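Local coordinates for protein arylesterase (Sulfolobus solfataricus, PDB 5L2P) that hydrolyses aromatic esters, p-nitrophenyl fatty acid esters and organophosphates such as paraoxon as a serine esterase of the GDXG lipolytic family, at residues A[160-165]-A[179-184]. Sequence-based numbering, arbitrary orientation.
Sequences NLVAAT and QVPVVP
Val162 turns CG1 anti to its own nitrogen (chi1 166°), which aims that methyl from the helix at the strand, while Gln179 swings CG between its backbone nitrogen and carbonyl carbon (chi1 57°) and then runs out extended, passing slantwise by the valine. The two belong to helix 157-171 and strand 178-182, the helix and second strand of a beta-alpha-beta unit whose first strand is 150-155 in the alpha/beta hydrolase fold. The helix begins just after Ser156, the inferred nucleophile, and its short segment runs roughly antiparallel to the strand, at 146°, with the axes 7.4 Å apart.

Most of the packing on the strand goes through one methyl group. Val162 CG1 lies 3.7 Å from Gln179 CB and also packs on the backbone nitrogen of Val180, then meets the next inward-facing residue where Pro181 CD sits 4.0 Å away. Thr152 of strand 150-155 touches both Val162 and Gln179, so the valine bears on two neighbouring strands. No hydrogen bond links the segments; the buried amide of Gln179 splits: NE2 donates to the carbonyl of Pro241, while OE1 stays on the helix side, 3.9 Å from Val162 CG1 and in a weak bond with Ser166 OG one turn on. Gln179 OE1 also comes within 4.2 Å of Ala163 CA.

Further along, the chain leaves the strand and Pro184 comes up against the start of the helical segment; the proline side chain lies about 7 Å from those of Asp251 and His281, the inferred partners of Ser156. Asn160 is held at both ends of its amide: OD1 takes the indole N-H of Trp86, and ND2 gives to the carbonyls of Phe185 and Phe229. Its backbone nitrogen meets the proline ring at CB, 4.1 Å from Asn160 N to Pro184 CB.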
ATOM      1  N   ASN A 160     -15.293 -17.648  -5.931  1.00 47.11           N
ATOM      2  CA  ASN A 160     -16.572 -17.235  -5.340  1.00 48.82           C
ATOM      3  C   ASN A 160     -17.417 -18.431  -4.918  1.00 53.32           C
ATOM      4  O   ASN A 160     -17.982 -18.445  -3.809  1.00 54.13           O
ATOM      5  CB  ASN A 160     -17.383 -16.424  -6.327  1.00 48.93           C
ATOM      6  CG  ASN A 160     -18.748 -16.039  -5.787  1.00 51.94           C
ATOM      7  OD1 ASN A 160     -19.812 -16.448  -6.318  1.00 54.32           O
ATOM      8  ND2 ASN A 160     -18.739 -15.200  -4.732  1.00 54.11           N
ATOM      9  N   LEU A 161     -17.502 -19.423  -5.833  1.00 55.29           N
ATOM     10  CA  LEU A 161     -18.320 -20.633  -5.631  1.00 52.36           C
ATOM     11  C   LEU A 161     -17.754 -21.538  -4.533  1.00 51.56           C
ATOM     12  O   LEU A 161     -18.507 -22.160  -3.796  1.00 50.82           O
ATOM     13  CB  LEU A 161     -18.462 -21.370  -6.945  1.00 53.69           C
ATOM     14  CG  LEU A 161     -19.253 -20.622  -8.035  1.00 55.17           C
ATOM     15  CD1 LEU A 161     -19.037 -21.213  -9.418  1.00 53.55           C
ATOM     16  CD2 LEU A 161     -20.733 -20.631  -7.679  1.00 56.45           C
ATOM     17  N   VAL A 162     -16.429 -21.552  -4.396  1.00 51.26           N
ATOM     18  CA  VAL A 162     -15.762 -22.221  -3.283  1.00 49.86           C
ATOM     19  C   VAL A 162     -16.167 -21.600  -1.922  1.00 48.43           C
ATOM     20  O   VAL A 162     -16.521 -22.305  -0.978  1.00 45.02           O
ATOM     21  CB  VAL A 162     -14.228 -22.157  -3.414  1.00 48.76           C
ATOM     22  CG1 VAL A 162     -13.543 -22.545  -2.099  1.00 48.02           C
ATOM     23  CG2 VAL A 162     -13.739 -23.064  -4.541  1.00 49.73           C
ATOM     24  N   ALA A 163     -16.153 -20.284  -1.849  1.00 49.01           N
ATOM     25  CA  ALA A 163     -16.506 -19.593  -0.585  1.00 50.91           C
ATOM     26  C   ALA A 163     -17.986 -19.769  -0.284  1.00 53.83           C
ATOM     27  O   ALA A 163     -18.370 -20.068   0.866  1.00 56.99           O
ATOM     28  CB  ALA A 163     -16.156 -18.115  -0.648  1.00 48.68           C
ATOM     29  N   ALA A 164     -18.824 -19.650  -1.328  1.00 56.91           N
ATOM     30  CA  ALA A 164     -20.288 -19.776  -1.165  1.00 57.25           C
ATOM     31  C   ALA A 164     -20.688 -21.193  -0.735  1.00 57.88           C
ATOM     32  O   ALA A 164     -21.529 -21.372   0.117  1.00 59.43           O
ATOM     33  CB  ALA A 164     -20.997 -19.387  -2.455  1.00 59.71           C
ATOM     34  N   THR A 165     -20.080 -22.182  -1.369  1.00 58.25           N
ATOM     35  CA  THR A 165     -20.254 -23.586  -1.057  1.00 57.30           C
ATOM     36  C   THR A 165     -19.913 -23.943   0.359  1.00 53.68           C
ATOM     37  O   THR A 165     -20.512 -24.839   0.930  1.00 53.59           O
ATOM     38  CB  THR A 165     -19.265 -24.375  -1.935  1.00 60.25           C
ATOM     39  OG1 THR A 165     -19.733 -24.363  -3.293  1.00 67.08           O
ATOM     40  CG2 THR A 165     -19.042 -25.785  -1.484  1.00 62.03           C
ATOM     41  N   GLN A 179     -10.628 -25.792   1.555  1.00 56.15           N
ATOM     42  CA  GLN A 179     -11.147 -24.930   0.490  1.00 53.89           C
ATOM     43  C   GLN A 179     -10.002 -24.110  -0.095  1.00 51.78           C
ATOM     44  O   GLN A 179      -9.160 -23.567   0.640  1.00 48.45           O
ATOM     45  CB  GLN A 179     -12.231 -23.988   1.040  1.00 58.12           C
ATOM     46  CG  GLN A 179     -11.765 -23.111   2.196  1.00 59.60           C
ATOM     47  CD  GLN A 179     -12.807 -22.062   2.532  1.00 65.00           C
ATOM     48  OE1 GLN A 179     -13.438 -21.475   1.622  1.00 64.25           O
ATOM     49  NE2 GLN A 179     -13.022 -21.822   3.850  1.00 66.93           N
ATOM     50  N   VAL A 180      -9.981 -24.009  -1.421  1.00 49.87           N
ATOM     51  CA  VAL A 180      -8.924 -23.307  -2.104  1.00 48.77           C
ATOM     52  C   VAL A 180      -9.479 -22.314  -3.116  1.00 50.65           C
ATOM     53  O   VAL A 180      -9.494 -22.588  -4.305  1.00 49.92           O
ATOM     54  CB  VAL A 180      -7.961 -24.288  -2.788  1.00 48.77           C
ATOM     55  CG1 VAL A 180      -6.732 -23.569  -3.325  1.00 47.91           C
ATOM     56  CG2 VAL A 180      -7.513 -25.340  -1.783  1.00 49.41           C
ATOM     57  N   PRO A 181      -9.925 -21.134  -2.631  1.00 51.33           N
ATOM     58  CA  PRO A 181     -10.304 -20.065  -3.544  1.00 49.67           C
ATOM     59  C   PRO A 181      -9.085 -19.335  -4.068  1.00 49.96           C
ATOM     60  O   PRO A 181      -8.320 -18.735  -3.300  1.00 50.86           O
ATOM     61  CB  PRO A 181     -11.174 -19.147  -2.679  1.00 50.34           C
ATOM     62  CG  PRO A 181     -10.752 -19.416  -1.284  1.00 49.78           C
ATOM     63  CD  PRO A 181     -10.114 -20.757  -1.217  1.00 49.75           C
ATOM     64  N   VAL A 182      -8.906 -19.388  -5.381  1.00 50.17           N
ATOM     65  CA  VAL A 182      -7.822 -18.696  -6.039  1.00 47.60           C
ATOM     66  C   VAL A 182      -8.409 -17.453  -6.716  1.00 49.82           C
ATOM     67  O   VAL A 182      -9.420 -17.509  -7.426  1.00 52.08           O
ATOM     68  CB  VAL A 182      -7.188 -19.606  -7.079  1.00 49.85           C
ATOM     69  CG1 VAL A 182      -6.094 -18.877  -7.864  1.00 51.76           C
ATOM     70  CG2 VAL A 182      -6.647 -20.846  -6.400  1.00 49.29           C
ATOM     71  N   VAL A 183      -7.751 -16.327  -6.501  1.00 50.14           N
ATOM     72  CA  VAL A 183      -8.228 -15.035  -6.963  1.00 50.08           C
ATOM     73  C   VAL A 183      -9.766 -14.872  -6.933  1.00 48.37           C
ATOM     74  O   VAL A 183     -10.353 -14.355  -7.870  1.00 49.04           O
ATOM     75  CB  VAL A 183      -7.625 -14.680  -8.338  1.00 53.63           C
ATOM     76  CG1 VAL A 183      -6.088 -14.578  -8.209  1.00 55.28           C
ATOM     77  CG2 VAL A 183      -8.042 -15.703  -9.420  1.00 52.59           C
ATOM     78  N   PRO A 184     -10.389 -15.192  -5.808  1.00 47.23           N
ATOM     79  CA  PRO A 184     -11.825 -15.140  -5.719  1.00 47.80           C
ATOM     80  C   PRO A 184     -12.496 -13.765  -5.749  1.00 48.29           C
ATOM     81  O   PRO A 184     -11.922 -12.752  -5.303  1.00 52.51           O
ATOM     82  CB  PRO A 184     -12.080 -15.726  -4.304  1.00 51.58           C
ATOM     83  CG  PRO A 184     -10.920 -15.257  -3.504  1.00 49.92           C
ATOM     84  CD  PRO A 184      -9.755 -15.296  -4.461  1.00 50.53           C
TER